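Local coordinates for probable glutaminase ybaS (Escherichia coli, PDB 1U60), which catalyses the hydrolysis of L-glutamine to L-glutamate and ammonium, as a homotetrameric member of the glutaminase family, at residues T163-N168 against V191-C196; I30-N35 against S154-Q159; L96-V101 against L115-A120. All coordinates share one frame; numbering follows the deposited sequence.

Contact 1: T163-N168 against V191-C196; sequences TTNFHN and VYTRQC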
loop_
_atom_site.group_PDB
_atom_site.type_symbol
_atom_site.label_atom_id
_atom_site.label_comp_id
_atom_site.label_asym_id
_atom_site.label_seq_id
_atom_site.Cartn_x
_atom_site.Cartn_y
_atom_site.Cartn_z
ATOM N N THR A 163 25.270 0.461 -21.911
ATOM C CA THR A 163 25.264 0.227 -23.360
ATOM C C THR A 163 24.069 -0.562 -23.819
ATOM O O THR A 163 23.949 -0.867 -25.017
ATOM C CB THR A 163 26.559 -0.451 -23.812
ATOM O OG1 THR A 163 26.771 -1.650 -23.074
ATOM C CG2 THR A 163 27.742 0.395 -23.518
ATOM N N THR A 164 23.163 -0.867 -22.892
ATOM C CA THR A 164 21.886 -1.504 -23.209
ATOM C C THR A 164 20.614 -0.809 -22.722
ATOM O O THR A 164 19.517 -1.392 -22.809
ATOM C CB THR A 164 21.844 -2.942 -22.645
ATOM O OG1 THR A 164 22.078 -2.920 -21.223
ATOM C CG2 THR A 164 22.936 -3.816 -23.282
ATOM N N ASN A 165 20.732 0.369 -22.139
ATOM C CA ASN A 165 19.621 1.023 -21.411
ATOM C C ASN A 165 18.781 1.963 -22.275
ATOM O O ASN A 165 18.324 3.016 -21.811
ATOM C CB ASN A 165 20.161 1.786 -20.198
ATOM C CG ASN A 165 21.124 2.940 -20.560
ATOM O OD1 ASN A 165 21.598 3.718 -19.656
ATOM N ND2 ASN A 165 21.394 3.104 -21.849
ATOM N N PHE A 166 18.590 1.577 -23.529
ATOM C CA PHE A 166 17.850 2.401 -24.493
ATOM C C PHE A 166 16.442 2.756 -24.065
ATOM O O PHE A 166 15.966 3.898 -24.285
ATOM C CB PHE A 166 17.827 1.695 -25.859
ATOM C CG PHE A 166 19.201 1.210 -26.296
ATOM C CD1 PHE A 166 20.226 2.115 -26.479
ATOM C CD2 PHE A 166 19.449 -0.161 -26.458
ATOM C CE1 PHE A 166 21.522 1.693 -26.819
ATOM C CE2 PHE A 166 20.724 -0.600 -26.797
ATOM C CZ PHE A 166 21.771 0.333 -26.970
ATOM N N HIS A 167 15.733 1.826 -23.447
ATOM C CA HIS A 167 14.393 2.131 -23.051
ATOM C C HIS A 167 14.372 3.160 -21.887
ATOM O O HIS A 167 13.491 4.044 -21.858
ATOM C CB HIS A 167 13.660 0.836 -22.731
ATOM C CG HIS A 167 12.204 1.005 -22.534
ATOM N ND1 HIS A 167 11.271 0.749 -23.514
ATOM C CD2 HIS A 167 11.514 1.393 -21.442
ATOM C CE1 HIS A 167 10.063 0.989 -23.035
ATOM N NE2 HIS A 167 10.183 1.403 -21.781
ATOM N N ASN A 168 15.344 3.116 -20.969
ATOM C CA ASN A 168 15.446 4.154 -19.940
ATOM C C ASN A 168 15.837 5.527 -20.517
ATOM O O ASN A 168 15.415 6.564 -19.983
ATOM C CB ASN A 168 16.437 3.771 -18.852
ATOM C CG ASN A 168 15.889 2.801 -17.840
ATOM O OD1 ASN A 168 16.686 2.190 -17.086
ATOM N ND2 ASN A 168 14.595 2.564 -17.836
ATOM N N VAL A 191 23.322 8.555 -14.309
ATOM C CA VAL A 191 23.506 8.333 -12.872
ATOM C C VAL A 191 22.568 7.248 -12.375
ATOM O O VAL A 191 22.953 6.439 -11.546
ATOM C CB VAL A 191 23.408 9.612 -12.078
ATOM C CG1 VAL A 191 23.566 9.365 -10.609
ATOM C CG2 VAL A 191 24.532 10.549 -12.545
ATOM N N TYR A 192 21.355 7.242 -12.912
ATOM C CA TYR A 192 20.389 6.203 -12.553
ATOM C C TYR A 192 20.991 4.809 -12.874
ATOM O O TYR A 192 20.913 3.868 -12.086
ATOM C CB TYR A 192 19.035 6.392 -13.269
ATOM C CG TYR A 192 18.142 5.231 -12.911
ATOM C CD1 TYR A 192 17.658 5.114 -11.623
ATOM C CD2 TYR A 192 17.910 4.173 -13.801
ATOM C CE1 TYR A 192 16.926 4.064 -11.233
ATOM C CE2 TYR A 192 17.139 3.078 -13.397
ATOM C CZ TYR A 192 16.663 3.043 -12.099
ATOM O OH TYR A 192 15.977 1.970 -11.596
ATOM N N THR A 193 21.618 4.694 -14.045
ATOM C CA THR A 193 22.287 3.456 -14.455
ATOM C C THR A 193 23.411 3.050 -13.494
ATOM O O THR A 193 23.486 1.899 -13.070
ATOM C CB THR A 193 22.816 3.623 -15.875
ATOM O OG1 THR A 193 21.704 3.938 -16.726
ATOM C CG2 THR A 193 23.379 2.334 -16.392
ATOM N N ARG A 194 24.221 4.019 -13.107
ATOM C CA ARG A 194 25.293 3.808 -12.113
ATOM C C ARG A 194 24.744 3.308 -10.805
ATOM O O ARG A 194 25.290 2.365 -10.235
ATOM C CB ARG A 194 26.104 5.082 -11.847
ATOM C CG ARG A 194 26.844 5.618 -13.065
ATOM C CD ARG A 194 27.734 6.790 -12.719
ATOM N NE ARG A 194 27.966 7.742 -13.803
ATOM C CZ ARG A 194 28.801 8.795 -13.709
ATOM N NH1 ARG A 194 29.508 8.998 -12.611
ATOM N NH2 ARG A 194 28.933 9.636 -14.709
ATOM N N GLN A 195 23.681 3.940 -10.306
ATOM C CA GLN A 195 23.183 3.607 -8.966
ATOM C C GLN A 195 22.663 2.174 -8.892
ATOM O O GLN A 195 22.694 1.514 -7.840
ATOM C CB GLN A 195 22.153 4.619 -8.496
ATOM C CG GLN A 195 20.740 4.368 -9.000
ATOM C CD GLN A 195 19.729 5.313 -8.450
ATOM O OE1 GLN A 195 18.567 4.894 -8.125
ATOM N NE2 GLN A 195 20.067 6.549 -8.382
ATOM N N CYS A 196 22.217 1.658 -10.046
ATOM C CA CYS A 196 21.773 0.288 -10.179
ATOM C C CYS A 196 22.909 -0.746 -10.279
ATOM O O CYS A 196 22.662 -1.948 -10.143
ATOM C CB CYS A 196 20.902 0.140 -11.417
ATOM S SG CYS A 196 19.259 0.883 -11.258
#
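A small, largely buried contact between a helix start with its N-cap residue and the final part of helix 185-195 brings N165 against T193 and N168 against Y192. The nearest pair of CA atoms, N165 CA and T193 CA, are 7.8 Å apart, and the touching is done by side chains. N165, directly before helix 166-178, has CG lodged between its own backbone N and carbonyl carbon (chi1 63°), which sends the amide across to the T193 hydroxyl at about a right angle. Threonine suits this spot because its OG1 also bonds to C189 O one turn back, a fixed partner that leaves the short side chain with little freedom. One turn on, the amide end of N168 reaches the rim of the Y192 ring at CE2, near the ring plane. The two flat groups stand steeply to each other, 77° apart, so the amide meets an edge and covers no face. Beyond this pair, N168 touches N117, and Y192 rests on K69, A120 and I121. N168 and Y192 are both predicted to bind substrate, consistent with a contact that forms part of the wall of the glutamine pocket in the helical region of a beta-lactamase-like fold.

Contact 2: I30-N35 against S154-Q159; sequences IPFLAN and SDEVNQ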
loop_
_atom_site.group_PDB
_atom_site.type_symbol
_atom_site.label_atom_id
_atom_site.label_comp_id
_atom_site.label_asym_id
_atom_site.label_seq_id
_atom_site.Cartn_x
_atom_site.Cartn_y
_atom_site.Cartn_z
ATOM N N ILE A 30 21.840 -8.667 -19.568
ATOM C CA ILE A 30 23.292 -8.450 -19.633
ATOM C C ILE A 30 23.955 -9.730 -19.136
ATOM O O ILE A 30 23.400 -10.422 -18.296
ATOM C CB ILE A 30 23.798 -7.247 -18.824
ATOM C CG1 ILE A 30 23.286 -7.254 -17.370
ATOM C CG2 ILE A 30 23.405 -5.908 -19.514
ATOM C CD1 ILE A 30 24.079 -6.309 -16.472
ATOM N N PRO A 31 25.108 -10.077 -19.684
ATOM C CA PRO A 31 25.775 -11.327 -19.295
ATOM C C PRO A 31 26.093 -11.476 -17.813
ATOM O O PRO A 31 25.986 -12.589 -17.294
ATOM C CB PRO A 31 27.068 -11.301 -20.131
ATOM C CG PRO A 31 26.698 -10.532 -21.325
ATOM C CD PRO A 31 25.793 -9.431 -20.825
ATOM N N PHE A 32 26.491 -10.402 -17.141
ATOM C CA PHE A 32 26.836 -10.485 -15.749
ATOM C C PHE A 32 25.679 -11.135 -14.976
ATOM O O PHE A 32 25.915 -12.044 -14.176
ATOM C CB PHE A 32 27.134 -9.096 -15.160
ATOM C CG PHE A 32 27.643 -9.132 -13.748
ATOM C CD1 PHE A 32 28.988 -9.220 -13.484
ATOM C CD2 PHE A 32 26.760 -9.091 -12.677
ATOM C CE1 PHE A 32 29.467 -9.227 -12.168
ATOM C CE2 PHE A 32 27.215 -9.143 -11.386
ATOM C CZ PHE A 32 28.582 -9.208 -11.120
ATOM N N LEU A 33 24.457 -10.632 -15.158
ATOM C CA LEU A 33 23.297 -11.180 -14.444
ATOM C C LEU A 33 23.000 -12.619 -14.883
ATOM O O LEU A 33 22.626 -13.464 -14.073
ATOM C CB LEU A 33 22.094 -10.256 -14.623
ATOM C CG LEU A 33 22.235 -8.893 -13.968
ATOM C CD1 LEU A 33 21.062 -7.998 -14.364
ATOM C CD2 LEU A 33 22.301 -9.032 -12.425
ATOM N N ALA A 34 23.103 -12.884 -16.191
ATOM C CA ALA A 34 22.827 -14.207 -16.718
ATOM C C ALA A 34 23.743 -15.294 -16.115
ATOM O O ALA A 34 23.321 -16.434 -15.908
ATOM C CB ALA A 34 23.001 -14.200 -18.251
ATOM N N ASN A 35 24.955 -14.884 -15.769
ATOM C CA ASN A 35 26.073 -15.760 -15.382
ATOM C C ASN A 35 26.191 -15.940 -13.870
ATOM O O ASN A 35 26.983 -16.735 -13.389
ATOM C CB ASN A 35 27.385 -15.178 -15.927
ATOM C CG ASN A 35 27.508 -15.297 -17.447
ATOM O OD1 ASN A 35 26.791 -16.073 -18.085
ATOM N ND2 ASN A 35 28.426 -14.501 -18.041
ATOM N N SER A 154 30.250 -1.750 -9.688
ATOM C CA SER A 154 30.826 -2.735 -10.601
ATOM C C SER A 154 31.027 -2.122 -11.988
ATOM O O SER A 154 30.049 -1.883 -12.706
ATOM C CB SER A 154 29.920 -3.947 -10.759
ATOM O OG SER A 154 30.414 -4.844 -11.752
ATOM N N ASP A 155 32.299 -1.980 -12.402
ATOM C CA ASP A 155 32.589 -1.495 -13.756
ATOM C C ASP A 155 31.958 -2.342 -14.816
ATOM O O ASP A 155 31.454 -1.819 -15.800
ATOM C CB ASP A 155 34.100 -1.423 -14.035
ATOM C CG ASP A 155 34.807 -0.360 -13.206
ATOM O OD1 ASP A 155 34.144 0.547 -12.623
ATOM O OD2 ASP A 155 36.028 -0.394 -13.049
ATOM N N GLU A 156 32.019 -3.664 -14.651
ATOM C CA GLU A 156 31.454 -4.586 -15.615
ATOM C C GLU A 156 29.950 -4.404 -15.735
ATOM O O GLU A 156 29.423 -4.279 -16.857
ATOM C CB GLU A 156 31.766 -6.039 -15.269
ATOM C CG GLU A 156 31.174 -6.984 -16.311
ATOM C CD GLU A 156 31.529 -8.443 -16.111
ATOM O OE1 GLU A 156 32.163 -8.798 -15.095
ATOM O OE2 GLU A 156 31.076 -9.219 -16.974
ATOM N N VAL A 157 29.256 -4.349 -14.595
ATOM C CA VAL A 157 27.785 -4.198 -14.644
ATOM C C VAL A 157 27.426 -2.850 -15.248
ATOM O O VAL A 157 26.538 -2.774 -16.099
ATOM C CB VAL A 157 27.145 -4.317 -13.267
ATOM C CG1 VAL A 157 25.645 -3.962 -13.308
ATOM C CG2 VAL A 157 27.352 -5.723 -12.727
ATOM N N ASN A 158 28.067 -1.789 -14.773
ATOM C CA ASN A 158 27.830 -0.422 -15.272
ATOM C C ASN A 158 28.070 -0.323 -16.792
ATOM O O ASN A 158 27.238 0.195 -17.519
ATOM C CB ASN A 158 28.689 0.605 -14.521
ATOM C CG ASN A 158 28.457 1.999 -14.991
ATOM O OD1 ASN A 158 29.366 2.652 -15.525
ATOM N ND2 ASN A 158 27.257 2.452 -14.852
ATOM N N GLN A 159 29.193 -0.845 -17.274
ATOM C CA GLN A 159 29.438 -0.806 -18.726
ATOM C C GLN A 159 28.360 -1.545 -19.542
ATOM O O GLN A 159 27.921 -1.042 -20.601
ATOM C CB GLN A 159 30.860 -1.313 -19.055
ATOM C CG GLN A 159 31.490 -0.613 -20.283
ATOM C CD GLN A 159 31.740 0.897 -20.031
ATOM O OE1 GLN A 159 32.680 1.279 -19.297
ATOM N NE2 GLN A 159 30.894 1.742 -20.612
#
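F32 and V157 carry this contact through a CH-pi interaction, with E156 at the ring's edge; together they join the short helix 31-34 to the N-terminal turn of helix 155-162. The backbones come close, F32 CA lying 6.5 Å from V157 CA, a spacing that suits a compact beta-branched valine against a flat ring. With CG anti to its backbone N (chi1 -174°), F32 extends its ring toward the other helix. Methyl CG2 of V157 then sits over one face, 3.5 Å from the ring centroid and only 16° off the normal. The other methyl serves a second neighbour: V157 CG1 faces I30 CD1 at 4.2 Å, so one valine packs against both apolar residues, a methyl for each. I30 in turn leans on S160 and E161, further along helix 155-162, and on T164; E161 is a predicted substrate-binding residue, so this packing borders the probable active site.

E156 occupies the exposed side, where a long acidic chain can remain hydrated. Fully stretched beyond CG, it lays its carboxylate at the rim of the F32 ring, the two planes 81° apart. There OE1 would face the slightly positive ring hydrogens, which probably favours the edge over the electron-rich face. At the helix start, S154 is the N-cap: its OG accepts from V157 N at 3.1 Å, an almost straight bond. The E156 atom nearest the ring, OE1, lies in its plane, 3.6 Å from F32 CD1.

Contact 3: L96-V101 against L115-A120; sequences LPFNSV and LVNAGA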
loop_
_atom_site.group_PDB
_atom_site.type_symbol
_atom_site.label_atom_id
_atom_site.label_comp_id
_atom_site.label_asym_id
_atom_site.label_seq_id
_atom_site.Cartn_x
_atom_site.Cartn_y
_atom_site.Cartn_z
ATOM N N LEU A 96 0.915 -0.859 -13.194
ATOM C CA LEU A 96 1.538 -1.270 -14.471
ATOM C C LEU A 96 3.042 -1.618 -14.288
ATOM O O LEU A 96 3.627 -1.310 -13.263
ATOM C CB LEU A 96 1.410 -0.124 -15.499
ATOM C CG LEU A 96 -0.029 0.166 -16.020
ATOM C CD1 LEU A 96 -0.125 1.496 -16.773
ATOM C CD2 LEU A 96 -0.550 -0.949 -16.869
ATOM N N PRO A 97 3.637 -2.311 -15.244
ATOM C CA PRO A 97 5.010 -2.802 -15.086
ATOM C C PRO A 97 6.057 -1.704 -14.823
ATOM O O PRO A 97 5.851 -0.504 -15.103
ATOM C CB PRO A 97 5.261 -3.542 -16.416
ATOM C CG PRO A 97 3.850 -3.963 -16.854
ATOM C CD PRO A 97 3.019 -2.794 -16.504
ATOM N N PHE A 98 7.188 -2.157 -14.309
ATOM C CA PHE A 98 8.308 -1.297 -13.935
ATOM C C PHE A 98 8.749 -0.253 -14.958
ATOM O O PHE A 98 9.259 0.812 -14.582
ATOM C CB PHE A 98 9.497 -2.190 -13.580
ATOM C CG PHE A 98 10.181 -2.799 -14.772
ATOM C CD1 PHE A 98 9.637 -3.884 -15.441
ATOM C CD2 PHE A 98 11.377 -2.277 -15.237
ATOM C CE1 PHE A 98 10.290 -4.460 -16.543
ATOM C CE2 PHE A 98 12.015 -2.843 -16.361
ATOM C CZ PHE A 98 11.466 -3.931 -17.001
ATOM N N ASN A 99 8.568 -0.572 -16.237
ATOM C CA ASN A 99 9.018 0.267 -17.334
ATOM C C ASN A 99 7.887 0.820 -18.209
ATOM O O ASN A 99 8.098 1.217 -19.350
ATOM C CB ASN A 99 9.976 -0.564 -18.192
ATOM C CG ASN A 99 9.276 -1.769 -18.838
ATOM O OD1 ASN A 99 8.122 -2.095 -18.515
ATOM N ND2 ASN A 99 9.976 -2.418 -19.796
ATOM N N SER A 100 6.677 0.855 -17.658
ATOM C CA SER A 100 5.498 1.180 -18.441
ATOM C C SER A 100 5.420 2.617 -18.881
ATOM O O SER A 100 5.304 3.534 -18.044
ATOM C CB SER A 100 4.230 0.872 -17.651
ATOM O OG SER A 100 3.128 1.285 -18.467
ATOM N N VAL A 101 5.467 2.860 -20.196
ATOM C CA VAL A 101 5.194 4.200 -20.724
ATOM C C VAL A 101 3.691 4.524 -20.843
ATOM O O VAL A 101 3.333 5.689 -20.909
ATOM C CB VAL A 101 5.984 4.523 -22.069
ATOM C CG1 VAL A 101 7.521 4.343 -21.851
ATOM C CG2 VAL A 101 5.511 3.726 -23.256
ATOM N N LEU A 115 9.498 4.596 -7.207
ATOM C CA LEU A 115 9.926 3.202 -7.291
ATOM C C LEU A 115 9.637 2.479 -8.595
ATOM O O LEU A 115 9.985 1.335 -8.695
ATOM C CB LEU A 115 9.457 2.399 -6.076
ATOM C CG LEU A 115 9.750 2.985 -4.712
ATOM C CD1 LEU A 115 9.318 2.029 -3.591
ATOM C CD2 LEU A 115 11.260 3.347 -4.533
ATOM N N VAL A 116 8.955 3.115 -9.566
ATOM C CA VAL A 116 8.980 2.594 -10.923
ATOM C C VAL A 116 10.140 3.272 -11.662
ATOM O O VAL A 116 10.688 4.233 -11.167
ATOM C CB VAL A 116 7.660 2.739 -11.655
ATOM C CG1 VAL A 116 6.558 2.014 -10.848
ATOM C CG2 VAL A 116 7.340 4.212 -11.932
ATOM N N ASN A 117 10.568 2.729 -12.783
ATOM C CA ASN A 117 11.788 3.276 -13.419
ATOM C C ASN A 117 11.679 4.798 -13.725
ATOM O O ASN A 117 12.596 5.563 -13.519
ATOM C CB ASN A 117 12.108 2.517 -14.718
ATOM C CG ASN A 117 12.810 1.188 -14.488
ATOM O OD1 ASN A 117 12.678 0.541 -13.449
ATOM N ND2 ASN A 117 13.507 0.715 -15.541
ATOM N N ALA A 118 10.530 5.211 -14.243
ATOM C CA ALA A 118 10.338 6.602 -14.630
ATOM C C ALA A 118 10.450 7.498 -13.377
ATOM O O ALA A 118 11.169 8.486 -13.375
ATOM C CB ALA A 118 8.934 6.757 -15.321
ATOM N N GLY A 119 9.760 7.125 -12.300
ATOM C CA GLY A 119 9.865 7.893 -11.083
ATOM C C GLY A 119 11.261 7.916 -10.497
ATOM O O GLY A 119 11.672 8.902 -9.901
ATOM N N ALA A 120 11.995 6.826 -10.650
ATOM C CA ALA A 120 13.298 6.708 -10.060
ATOM C C ALA A 120 14.263 7.590 -10.817
ATOM O O ALA A 120 15.089 8.254 -10.234
ATOM C CB ALA A 120 13.761 5.257 -10.101
HETATM O O HOH W 1 8.628 3.389 -15.434
#
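F98 and N117 meet through both backbone and side chain where a type I beta turn from P97 to S100 abuts the start of helix 117-126. Hydrogen bonding comes first. The carbonyl oxygen F98 O receives N117 N at 2.9 Å, with an N-H...O angle of 160° and the donor in the carbonyl plane. A water adds a second link: it donates to F98 O at 2.8 Å and accepts from A118 N at 2.9 Å. One carbonyl thus serves two successive amides of the first helical turn, one directly and one through water, a useful arrangement because V116, at the N-cap position, has no polar side chain to offer.

Van der Waals contact follows. V116 CB lies against the same carbonyl oxygen, and the branched valine also packs on T94 and E241. The side chains of F98 and N117 run alongside each other, pointing the same way. The rim of the F98 ring, at CD2, comes 3.6 Å from N117 OD1, which lies in the ring plane, while ring and amide are 70° apart. Elsewhere the F98 ring touches Y244, another predicted substrate binder.

N117 OD1 also accepts a hydrogen bond from K69 NZ. Asparagine fits because backbone and side chain are each engaged: F98 O grips the main chain and K69 the amide, which would hold this predicted substrate-binding group at a set place and angle.

In the fold
From the N terminus, I30-N35 opens the longest loop, which contact 2 closes at S154-Q159. Contact 3 is nested within it, closing the short excursion from L96-V101 to L115-A120 through helix 101-106. Contact 1 follows in series, joining T163-N168, just past helix 155-162, to V191-C196; none of the loops cross. Contact 1 touches both of the others. Toward contact 2, T164 packs on I30 and R194 on N158; toward contact 3, N99 O probably accepts a hydrogen bond from H167 NE2, N168 packs on N117, and Y192 on A120. Contacts 2 and 3 stay about 11 Å apart at their nearest atoms, and contact 1 lies between them, touching each.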